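Local coordinates for copper chaperone PCu(A)C (Methylosinus trichosporium OB3b, PDB 6P1F), which binds copper through a histidine brace in its PCu(A)C domain and probably acts as a copper chaperone in a methane-oxidizing bacterium, at residues E100-F105 and E110-A115; E22-L27 and S51-I56; P13-P18 and S90-V95; P58-R63 and G80-E85. One frame throughout, in Å; residues are numbered along the deposited sequence.

Contact 1. Residues E100-F105 and E110-A115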
# COMPACT_ATOMS: atom_id res chain seq x y z
N GLU A 100 8.45 -7.29 1.88
CA GLU A 100 7.99 -7.82 0.60
C GLU A 100 6.52 -8.15 0.61
O GLU A 100 6.02 -8.81 1.52
CB GLU A 100 8.79 -9.08 0.24
CG GLU A 100 8.39 -9.70 -1.12
CD GLU A 100 9.24 -10.92 -1.50
OE1 GLU A 100 9.15 -11.96 -0.81
OE2 GLU A 100 10.02 -10.82 -2.46
N MET A 101 5.79 -7.64 -0.38
CA MET A 101 4.40 -8.04 -0.50
C MET A 101 3.99 -8.03 -1.96
O MET A 101 4.56 -7.33 -2.78
CB MET A 101 3.52 -7.12 0.35
CG MET A 101 3.57 -5.68 -0.10
SD MET A 101 2.87 -4.55 1.15
CE MET A 101 4.19 -4.53 2.38
N THR A 102 2.97 -8.79 -2.31
CA THR A 102 2.54 -8.83 -3.70
C THR A 102 1.21 -8.10 -3.87
O THR A 102 0.25 -8.41 -3.18
CB THR A 102 2.43 -10.26 -4.20
OG1 THR A 102 3.73 -10.87 -4.09
CG2 THR A 102 1.98 -10.28 -5.64
N LEU A 103 1.17 -7.13 -4.78
CA LEU A 103 -0.09 -6.45 -5.10
C LEU A 103 -0.77 -7.16 -6.24
O LEU A 103 -0.12 -7.54 -7.20
CB LEU A 103 0.16 -5.01 -5.49
CG LEU A 103 0.98 -4.21 -4.46
CD1 LEU A 103 1.13 -2.74 -4.96
CD2 LEU A 103 0.37 -4.24 -3.08
N VAL A 104 -2.09 -7.34 -6.15
CA VAL A 104 -2.83 -8.00 -7.23
C VAL A 104 -3.80 -7.02 -7.85
O VAL A 104 -4.69 -6.52 -7.15
CB VAL A 104 -3.61 -9.20 -6.71
CG1 VAL A 104 -4.34 -9.91 -7.87
CG2 VAL A 104 -2.67 -10.15 -5.97
N PHE A 105 -3.61 -6.71 -9.13
CA PHE A 105 -4.53 -5.85 -9.86
C PHE A 105 -5.38 -6.69 -10.78
O PHE A 105 -4.89 -7.60 -11.45
CB PHE A 105 -3.78 -4.76 -10.65
CG PHE A 105 -3.04 -3.81 -9.77
CD1 PHE A 105 -3.65 -2.64 -9.36
CD2 PHE A 105 -1.76 -4.10 -9.32
CE1 PHE A 105 -2.99 -1.74 -8.54
CE2 PHE A 105 -1.09 -3.22 -8.48
CZ PHE A 105 -1.70 -2.05 -8.10
N GLU A 110 -0.11 -9.13 -11.29
CA GLU A 110 0.59 -9.16 -10.00
C GLU A 110 1.95 -8.47 -10.07
O GLU A 110 2.66 -8.56 -11.08
CB GLU A 110 0.76 -10.61 -9.50
CG GLU A 110 -0.57 -11.31 -9.20
CD GLU A 110 -0.38 -12.77 -8.82
OE1 GLU A 110 -0.26 -13.62 -9.73
OE2 GLU A 110 -0.34 -13.08 -7.60
N VAL A 111 2.28 -7.73 -9.01
CA VAL A 111 3.61 -7.13 -8.91
C VAL A 111 4.05 -7.25 -7.46
O VAL A 111 3.29 -6.95 -6.55
CB VAL A 111 3.57 -5.66 -9.38
CG1 VAL A 111 2.46 -4.86 -8.68
CG2 VAL A 111 4.96 -4.99 -9.27
N THR A 112 5.27 -7.71 -7.25
CA THR A 112 5.80 -7.82 -5.90
C THR A 112 6.65 -6.61 -5.58
O THR A 112 7.59 -6.28 -6.32
CB THR A 112 6.64 -9.09 -5.76
OG1 THR A 112 5.80 -10.25 -5.99
CG2 THR A 112 7.26 -9.18 -4.37
N ILE A 113 6.31 -5.91 -4.50
CA ILE A 113 7.00 -4.70 -4.14
C ILE A 113 7.77 -4.90 -2.85
O ILE A 113 7.50 -5.86 -2.09
CB ILE A 113 6.03 -3.52 -3.94
CG1 ILE A 113 5.13 -3.78 -2.73
CG2 ILE A 113 5.17 -3.31 -5.20
CD1 ILE A 113 4.33 -2.55 -2.34
N ASP A 114 8.70 -3.98 -2.59
CA ASP A 114 9.48 -4.01 -1.35
C ASP A 114 9.25 -2.67 -0.68
O ASP A 114 9.81 -1.65 -1.04
CB ASP A 114 10.99 -4.25 -1.63
CG ASP A 114 11.23 -5.34 -2.64
OD1 ASP A 114 11.24 -6.50 -2.23
OD2 ASP A 114 11.43 -5.02 -3.84
N ALA A 115 8.32 -2.66 0.27
CA ALA A 115 7.95 -1.39 0.87
C ALA A 115 8.97 -1.03 1.93
O ALA A 115 9.25 -1.84 2.81
CB ALA A 115 6.54 -1.52 1.50
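Met-101 and Ile-113 form a hydrogen-bonded pair of an antiparallel beta hairpin, a clear case of two strands whose faces do different work. Their backbones bond twice, Met-101 N to Ile-113 O at 3.0 Å and Ile-113 N to Met-101 O at 2.8 Å; Leu-103 and Val-111 repeat the pattern. Ile-113 branches at CB, and with chi1 at 66° its CG1 stands between the backbone N and the carbonyl carbon, leaning over the partner strand. CG1 lies 3.6 Å from Met-101 CG, CD1 beyond it lies 3.9 Å from that same Met-101 CG and also meets Leu-103 CD1, and CG2 brushes that leucine methyl. Replacing this isoleucine with an alanine would probably open a gap beside Met-101 CG and leave Leu-103 CD1 without two of its methyl neighbours. Val-111 CG1 continues the apolar row, touching Phe-105 CE2 at the ring edge, 3.9 Å away. The other face is largely polar: Thr-102 OG1 and Thr-112 OG1 share a hydrogen bond of 2.9 Å, while Glu-110 turns its carboxylate to a salt bridge with Lys-45. Strand 39-45 pairs with the outer edge of 98-105, and strand 8-16 runs parallel to 109-118. The apolar side chains pack on Ile-10 and Pro-13 of strand 8-16 and on Leu-27 and Met-29 of strand 24-33, as the sheet curls round.

Contact 2. Residues E22-L27 and S51-I56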
# COMPACT_ATOMS: atom_id res chain seq x y z
N GLU A 22 2.82 -3.43 19.17
CA GLU A 22 1.61 -3.32 18.35
C GLU A 22 1.64 -4.19 17.09
O GLU A 22 2.71 -4.61 16.64
CB GLU A 22 1.37 -1.86 17.96
CG GLU A 22 1.35 -0.99 19.21
CD GLU A 22 0.62 0.32 19.04
OE1 GLU A 22 0.09 0.58 17.94
OE2 GLU A 22 0.61 1.11 20.03
N THR A 23 0.45 -4.45 16.56
CA THR A 23 0.29 -5.36 15.43
C THR A 23 -0.38 -4.68 14.23
O THR A 23 -0.82 -5.37 13.34
CB THR A 23 -0.55 -6.59 15.82
OG1 THR A 23 -1.87 -6.14 16.16
CG2 THR A 23 0.07 -7.32 17.01
N ARG A 24 -0.47 -3.35 14.21
CA ARG A 24 -1.01 -2.63 13.05
C ARG A 24 0.01 -1.60 12.61
O ARG A 24 0.77 -1.11 13.44
CB ARG A 24 -2.31 -1.89 13.37
CG ARG A 24 -3.54 -2.72 13.30
CD ARG A 24 -4.78 -1.87 13.53
NE ARG A 24 -5.98 -2.68 13.35
CZ ARG A 24 -6.92 -2.44 12.45
NH1 ARG A 24 -6.81 -1.38 11.65
NH2 ARG A 24 -7.95 -3.24 12.35
N ALA A 25 0.02 -1.28 11.33
CA ALA A 25 0.93 -0.22 10.87
C ALA A 25 0.37 0.38 9.61
O ALA A 25 -0.47 -0.24 8.95
CB ALA A 25 2.34 -0.80 10.62
N GLN A 26 0.81 1.58 9.26
CA GLN A 26 0.29 2.24 8.06
C GLN A 26 1.31 2.18 6.96
O GLN A 26 2.49 2.35 7.19
CB GLN A 26 -0.09 3.67 8.35
CG GLN A 26 -1.26 3.75 9.32
CD GLN A 26 -1.94 5.10 9.34
OE1 GLN A 26 -1.48 6.08 8.73
NE2 GLN A 26 -3.07 5.16 10.04
N LEU A 27 0.81 1.91 5.75
CA LEU A 27 1.62 1.84 4.55
C LEU A 27 1.16 2.94 3.59
O LEU A 27 -0.01 3.26 3.52
CB LEU A 27 1.49 0.46 3.91
CG LEU A 27 2.23 0.27 2.57
CD1 LEU A 27 2.86 -1.13 2.46
CD2 LEU A 27 1.29 0.56 1.44
N SER A 51 -4.19 -8.99 6.76
CA SER A 51 -5.03 -8.33 5.79
C SER A 51 -4.72 -6.87 5.72
O SER A 51 -3.87 -6.38 6.47
CB SER A 51 -6.51 -8.54 6.13
OG SER A 51 -6.78 -8.04 7.42
N VAL A 52 -5.38 -6.20 4.78
CA VAL A 52 -5.23 -4.76 4.64
C VAL A 52 -6.58 -4.08 4.57
O VAL A 52 -7.61 -4.68 4.18
CB VAL A 52 -4.43 -4.37 3.39
CG1 VAL A 52 -3.03 -5.03 3.40
CG2 VAL A 52 -5.19 -4.72 2.13
N GLN A 53 -6.57 -2.83 5.01
CA GLN A 53 -7.71 -1.95 4.92
C GLN A 53 -7.28 -0.64 4.29
O GLN A 53 -6.40 0.08 4.79
CB GLN A 53 -8.33 -1.68 6.32
CG GLN A 53 -8.72 -2.96 7.04
CD GLN A 53 -9.10 -2.76 8.51
OE1 GLN A 53 -8.95 -1.67 9.07
NE2 GLN A 53 -9.56 -3.84 9.14
N PHE A 54 -7.90 -0.34 3.17
CA PHE A 54 -7.60 0.88 2.46
C PHE A 54 -8.46 2.01 2.97
O PHE A 54 -9.67 1.85 3.18
CB PHE A 54 -7.79 0.71 0.97
CG PHE A 54 -6.93 -0.38 0.36
CD1 PHE A 54 -5.60 -0.13 0.09
CD2 PHE A 54 -7.46 -1.62 0.04
CE1 PHE A 54 -4.81 -1.13 -0.49
CE2 PHE A 54 -6.68 -2.60 -0.56
CZ PHE A 54 -5.34 -2.35 -0.82
N HIS A 55 -7.82 3.14 3.23
CA HIS A 55 -8.53 4.36 3.58
C HIS A 55 -8.25 5.40 2.52
O HIS A 55 -7.16 5.92 2.43
CB HIS A 55 -8.06 4.86 4.94
CG HIS A 55 -8.39 3.94 6.07
ND1 HIS A 55 -9.44 4.18 6.93
CD2 HIS A 55 -7.83 2.78 6.47
CE1 HIS A 55 -9.50 3.22 7.83
NE2 HIS A 55 -8.54 2.35 7.58
N ILE A 56 -9.24 5.68 1.68
CA ILE A 56 -8.99 6.55 0.55
C ILE A 56 -10.05 7.63 0.49
O ILE A 56 -11.13 7.49 1.07
CB ILE A 56 -8.95 5.77 -0.79
CG1 ILE A 56 -10.31 5.15 -1.10
CG2 ILE A 56 -7.84 4.69 -0.77
CD1 ILE A 56 -10.40 4.59 -2.51
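Arg-24 NH1 is shared by two acceptors: the main grip is a salt bridge to Glu-85 OE1, and the second is a weak hydrogen bond of 3.4 Å to Gln-53 OE1. The contact illustrates how side chains can span an intervening strand in the cupredoxin-like beta fold of the PCu(A)C family. Strands 24-33 and 49-55 are not neighbours; each pairs antiparallel with strand 73-89, which runs between them and carries Glu-85. The link between the two segments is therefore made by long side chains rather than by backbone. Arg-24 is stretched from CG to NE, with chi2 at -176°, and this length carries its guanidinium across to meet the amide of Gln-53, also extended beyond CG. The side chains cross at roughly a right angle. OE1 sits at the guanidinium edge, near its plane, but the two flat groups are turned 65° apart, so the amide does not lie flat on the guanidinium. The N-H...O angle of 156° is fairly straight, and it is the length that makes the bond weak. Arg-24 NH2 and Gln-53 NE2, both donors, stand 3.6 Å apart without bonding.

The pair borders a metal site: His-55 and Glu-85 are zinc ligands seen in a crystal structure of this protein, and no metal is bound to this chain. The arginine probably neutralises part of the charge of Glu-85 in this apo state. The ring of His-55 stacks on that of His-83, and His-55 NE2 stands 5.8 Å from Arg-24 NH1.

Contact 3. Residues P13-P18 and S90-V95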
# COMPACT_ATOMS: atom_id res chain seq x y z
N PRO A 13 6.72 2.95 -2.34
CA PRO A 13 5.97 2.39 -1.20
C PRO A 13 6.81 2.37 0.07
O PRO A 13 7.99 1.98 0.07
CB PRO A 13 5.63 0.97 -1.66
CG PRO A 13 6.74 0.62 -2.70
CD PRO A 13 7.00 1.93 -3.38
N TRP A 14 6.20 2.80 1.17
CA TRP A 14 6.91 2.73 2.44
C TRP A 14 5.89 2.56 3.55
O TRP A 14 4.72 2.84 3.34
CB TRP A 14 7.74 4.01 2.68
CG TRP A 14 6.96 5.30 2.80
CD1 TRP A 14 6.46 6.06 1.78
CD2 TRP A 14 6.60 5.97 4.02
NE1 TRP A 14 5.79 7.16 2.30
CE2 TRP A 14 5.89 7.14 3.66
CE3 TRP A 14 6.82 5.69 5.38
CZ2 TRP A 14 5.41 8.05 4.63
CZ3 TRP A 14 6.34 6.60 6.34
CH2 TRP A 14 5.64 7.75 5.95
N LEU A 15 6.36 2.13 4.71
CA LEU A 15 5.45 1.96 5.85
C LEU A 15 6.11 2.43 7.12
O LEU A 15 7.34 2.46 7.24
CB LEU A 15 5.01 0.50 5.98
CG LEU A 15 6.06 -0.59 6.21
CD1 LEU A 15 6.30 -0.87 7.71
CD2 LEU A 15 5.63 -1.88 5.51
N ARG A 16 5.28 2.82 8.07
CA ARG A 16 5.73 3.07 9.43
C ARG A 16 5.85 1.77 10.18
O ARG A 16 4.88 1.01 10.27
CB ARG A 16 4.74 3.97 10.15
CG ARG A 16 4.79 5.39 9.71
CD ARG A 16 3.67 6.15 10.36
NE ARG A 16 3.86 7.59 10.31
CZ ARG A 16 2.97 8.48 10.75
NH1 ARG A 16 1.83 8.04 11.27
NH2 ARG A 16 3.22 9.78 10.67
N ALA A 17 7.03 1.51 10.75
CA ALA A 17 7.19 0.27 11.48
C ALA A 17 6.18 0.27 12.64
O ALA A 17 5.91 1.33 13.19
CB ALA A 17 8.60 0.12 12.00
N PRO A 18 5.61 -0.89 12.97
CA PRO A 18 4.70 -0.89 14.12
C PRO A 18 5.42 -0.51 15.42
O PRO A 18 6.60 -0.84 15.63
CB PRO A 18 4.16 -2.32 14.18
CG PRO A 18 5.12 -3.14 13.36
CD PRO A 18 5.76 -2.22 12.36
N SER A 90 2.33 -10.19 11.95
CA SER A 90 3.01 -11.21 12.75
C SER A 90 4.51 -10.98 12.78
O SER A 90 5.18 -11.35 13.74
CB SER A 90 2.67 -12.61 12.24
OG SER A 90 2.78 -12.67 10.84
N LYS A 91 5.03 -10.34 11.74
CA LYS A 91 6.45 -10.04 11.69
C LYS A 91 6.71 -8.83 10.80
O LYS A 91 5.98 -8.58 9.83
CB LYS A 91 7.24 -11.26 11.20
CG LYS A 91 6.90 -11.73 9.81
CD LYS A 91 8.06 -12.55 9.21
CE LYS A 91 7.61 -13.39 8.01
NZ LYS A 91 6.35 -14.14 8.30
N MET A 92 7.74 -8.06 11.13
CA MET A 92 8.11 -6.93 10.29
C MET A 92 9.62 -6.74 10.34
O MET A 92 10.23 -6.79 11.40
CB MET A 92 7.38 -5.65 10.72
CG MET A 92 7.57 -4.44 9.79
SD MET A 92 7.09 -4.72 8.08
CE MET A 92 5.31 -5.01 8.24
N ASN A 93 10.23 -6.56 9.18
CA ASN A 93 11.66 -6.33 9.16
C ASN A 93 12.00 -5.02 9.89
O ASN A 93 11.13 -4.16 10.10
CB ASN A 93 12.16 -6.33 7.69
CG ASN A 93 12.31 -7.74 7.12
OD1 ASN A 93 12.54 -8.69 7.87
ND2 ASN A 93 12.15 -7.88 5.80
N PRO A 94 13.27 -4.85 10.28
CA PRO A 94 13.71 -3.64 10.96
C PRO A 94 13.56 -2.39 10.13
O PRO A 94 13.51 -2.44 8.89
CB PRO A 94 15.21 -3.89 11.21
CG PRO A 94 15.37 -5.34 11.19
CD PRO A 94 14.34 -5.88 10.24
N VAL A 95 13.54 -1.27 10.83
CA VAL A 95 13.60 0.02 10.19
C VAL A 95 14.86 0.08 9.34
O VAL A 95 15.94 -0.31 9.81
CB VAL A 95 13.62 1.16 11.22
CG1 VAL A 95 13.90 2.47 10.56
CG2 VAL A 95 12.25 1.22 11.95
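Where the chain leaves strand 8-16, Ala-17 and Val-95 bring their CA atoms to 6.5 Å, and the two touching stretches run crosswise, their end-to-end directions 109° apart. No hydrogen bond joins them, which makes this an example of a loop fitted to the end of a strand and the turn that leaves it by apolar side chains alone. Met-92 does most of the work. With CG anti to the backbone N (chi1 -173°) the chain first heads toward Pro-18, whose CD is 3.8 Å from Met-92 CG; bends at chi2 and chi3 then fold the thioether back toward Leu-15. There the two side chains meet tip to tip: Met-92 SD lies 3.9 Å from Leu-15 CD1 and 4.1 Å from Leu-15 CD2, while Met-92 CE approaches that second methyl at 4.2 Å. The sulfur thus faces both branches of the leucine. Cutting Met-92 back to an alanine would take away the thioether, and the fork of Leu-15 and CD of Pro-18 would probably lose their shared cover. A smaller touch completes the contact, Ala-17 CB against Val-95 CG2 at 3.8 Å.

Around it, Leu-15 also packs on Leu-27 and Leu-86, and Pro-18 on Ala-25 and Ile-89. The loop is further tied down by Lys-91 NZ to Ala-47 O and Asn-93 ND2 to Ala-98 O. In this cupredoxin-like beta fold the loop between strands 73-89 and 98-105 is laid over the end of strand 8-16, where the contact is plain apolar packing.

Contact 4. Residues P58-R63 and G80-E85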
# COMPACT_ATOMS: atom_id res chain seq x y z
N PRO A 58 -12.92 10.17 -1.11
CA PRO A 58 -13.28 10.93 0.08
C PRO A 58 -13.72 9.99 1.22
O PRO A 58 -13.93 8.80 0.97
CB PRO A 58 -14.44 11.79 -0.40
CG PRO A 58 -15.11 10.94 -1.44
CD PRO A 58 -14.01 10.16 -2.12
N HIS A 59 -13.83 10.55 2.42
CA HIS A 59 -14.24 9.85 3.64
C HIS A 59 -13.19 8.86 4.09
O HIS A 59 -13.31 7.65 3.93
CB HIS A 59 -15.61 9.19 3.44
CG HIS A 59 -16.66 10.20 3.15
ND1 HIS A 59 -17.27 10.33 1.92
CD2 HIS A 59 -17.13 11.21 3.92
CE1 HIS A 59 -18.10 11.36 1.95
NE2 HIS A 59 -18.04 11.91 3.15
N LEU A 60 -12.17 9.42 4.71
CA LEU A 60 -10.97 8.68 5.08
C LEU A 60 -11.19 7.75 6.27
O LEU A 60 -10.38 6.83 6.50
CB LEU A 60 -9.82 9.65 5.37
CG LEU A 60 -9.15 10.27 4.15
CD1 LEU A 60 -8.15 11.33 4.61
CD2 LEU A 60 -8.45 9.16 3.32
N VAL A 61 -12.28 7.94 7.01
CA VAL A 61 -12.51 7.07 8.15
C VAL A 61 -13.18 5.77 7.70
O VAL A 61 -13.13 4.77 8.39
CB VAL A 61 -13.40 7.75 9.25
CG1 VAL A 61 -14.81 7.81 8.82
CG2 VAL A 61 -13.34 6.96 10.52
N ALA A 62 -13.79 5.81 6.52
CA ALA A 62 -14.35 4.62 5.94
C ALA A 62 -13.21 3.77 5.37
O ALA A 62 -12.17 4.30 4.95
CB ALA A 62 -15.37 4.96 4.83
N ARG A 63 -13.39 2.46 5.37
CA ARG A 63 -12.33 1.61 4.85
C ARG A 63 -12.87 0.73 3.72
O ARG A 63 -14.08 0.61 3.52
CB ARG A 63 -11.72 0.75 5.96
CG ARG A 63 -12.69 -0.15 6.65
CD ARG A 63 -12.42 -0.14 8.15
NE ARG A 63 -13.21 -1.15 8.85
CZ ARG A 63 -14.33 -0.91 9.52
NH1 ARG A 63 -14.82 0.33 9.63
NH2 ARG A 63 -14.97 -1.93 10.09
N GLY A 80 -1.94 11.05 7.62
CA GLY A 80 -3.00 12.04 7.68
C GLY A 80 -3.89 12.12 6.46
O GLY A 80 -4.91 12.83 6.46
N GLY A 81 -3.54 11.37 5.42
CA GLY A 81 -4.29 11.37 4.19
C GLY A 81 -4.68 9.94 3.86
O GLY A 81 -4.88 9.13 4.77
N SER A 82 -4.79 9.63 2.58
CA SER A 82 -5.11 8.25 2.19
C SER A 82 -3.98 7.31 2.60
O SER A 82 -2.83 7.68 2.63
CB SER A 82 -5.32 8.17 0.67
OG SER A 82 -6.34 9.10 0.28
N HIS A 83 -4.31 6.06 2.92
CA HIS A 83 -3.26 5.18 3.43
C HIS A 83 -3.81 3.78 3.46
O HIS A 83 -5.03 3.55 3.32
CB HIS A 83 -2.81 5.59 4.84
CG HIS A 83 -3.87 5.46 5.89
ND1 HIS A 83 -4.81 6.43 6.11
CD2 HIS A 83 -4.12 4.47 6.77
CE1 HIS A 83 -5.61 6.04 7.10
NE2 HIS A 83 -5.21 4.87 7.52
N VAL A 84 -2.91 2.83 3.65
CA VAL A 84 -3.27 1.45 3.86
C VAL A 84 -2.99 1.06 5.30
O VAL A 84 -1.91 1.33 5.80
CB VAL A 84 -2.46 0.54 2.95
CG1 VAL A 84 -2.98 -0.90 3.05
CG2 VAL A 84 -2.49 1.05 1.52
N GLU A 85 -3.94 0.43 5.98
CA GLU A 85 -3.63 -0.15 7.28
C GLU A 85 -3.28 -1.62 7.11
O GLU A 85 -4.03 -2.36 6.47
CB GLU A 85 -4.80 0.01 8.25
CG GLU A 85 -4.86 1.37 8.88
CD GLU A 85 -5.14 1.29 10.36
OE1 GLU A 85 -6.34 1.23 10.71
OE2 GLU A 85 -4.17 1.27 11.16
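The loop that carries zinc ligand His-59 meets the stretch that carries ligands His-83 and Glu-85 through one side chain, Leu-60, whose forked end rests on the backbone of Gly-80 to Ser-82. No metal is bound to this chain; the ligand roles are seen in a crystal structure of this protein. Leu-60 CD1 sits 3.8 Å from Gly-81 C and 4.0 Å from Gly-80 O, and CD2 reaches 3.6 Å to Ser-82 CA and 3.7 Å to Ser-82 OG. In Leu-60, chi1 -76° sends CG toward the opposing backbone, and chi2 then spreads the two methyls along it.

A type I beta turn from His-59 to Ala-62, closed by Ala-62 N to His-59 O at 3.2 Å, sets Leu-60 at its second position. The opposing residues precede the regular strand 83-85, part of the interrupted 73-89 strand of the beta fold. Gly-80 has a positive phi of 86°, where a CB would run into the preceding carbonyl oxygen.

Within the second segment, His-83 ND1 donates to Gly-81 O at 3.0 Å, almost straight at 173° and in the plane of both ring and carbonyl. This bond helps to fix the rotation of the imidazole and leaves NE2 on the far side of the ring from Gly-81. Leu-60 contributes in a second way, its carbonyl O accepting from ND1 of His-55, the ring stacked on His-83.

How the contacts relate
Contacts 2 and 4 form the zinc end of the domain, their centres about 10 Å apart and their strands joined by Gln-53 O to Glu-85 N and Leu-27 N to Val-84 O, both 2.8 Å; His-55, His-83 and Glu-85 cluster, while His-59 stands apart on its turn in this apo model. The centre of contact 3 lies about 11 Å from that of contact 2, and Arg-16 N bonds to Gln-26 O at 3.0 Å. Contact 1, its centre about 20 Å from that of contact 4, is nearer the copper ligands: the Asp-114 side chain is about 4 Å from that of His-1. Leu-27 joins the regions, its CD1 lying 3.7 Å from Met-101 CE.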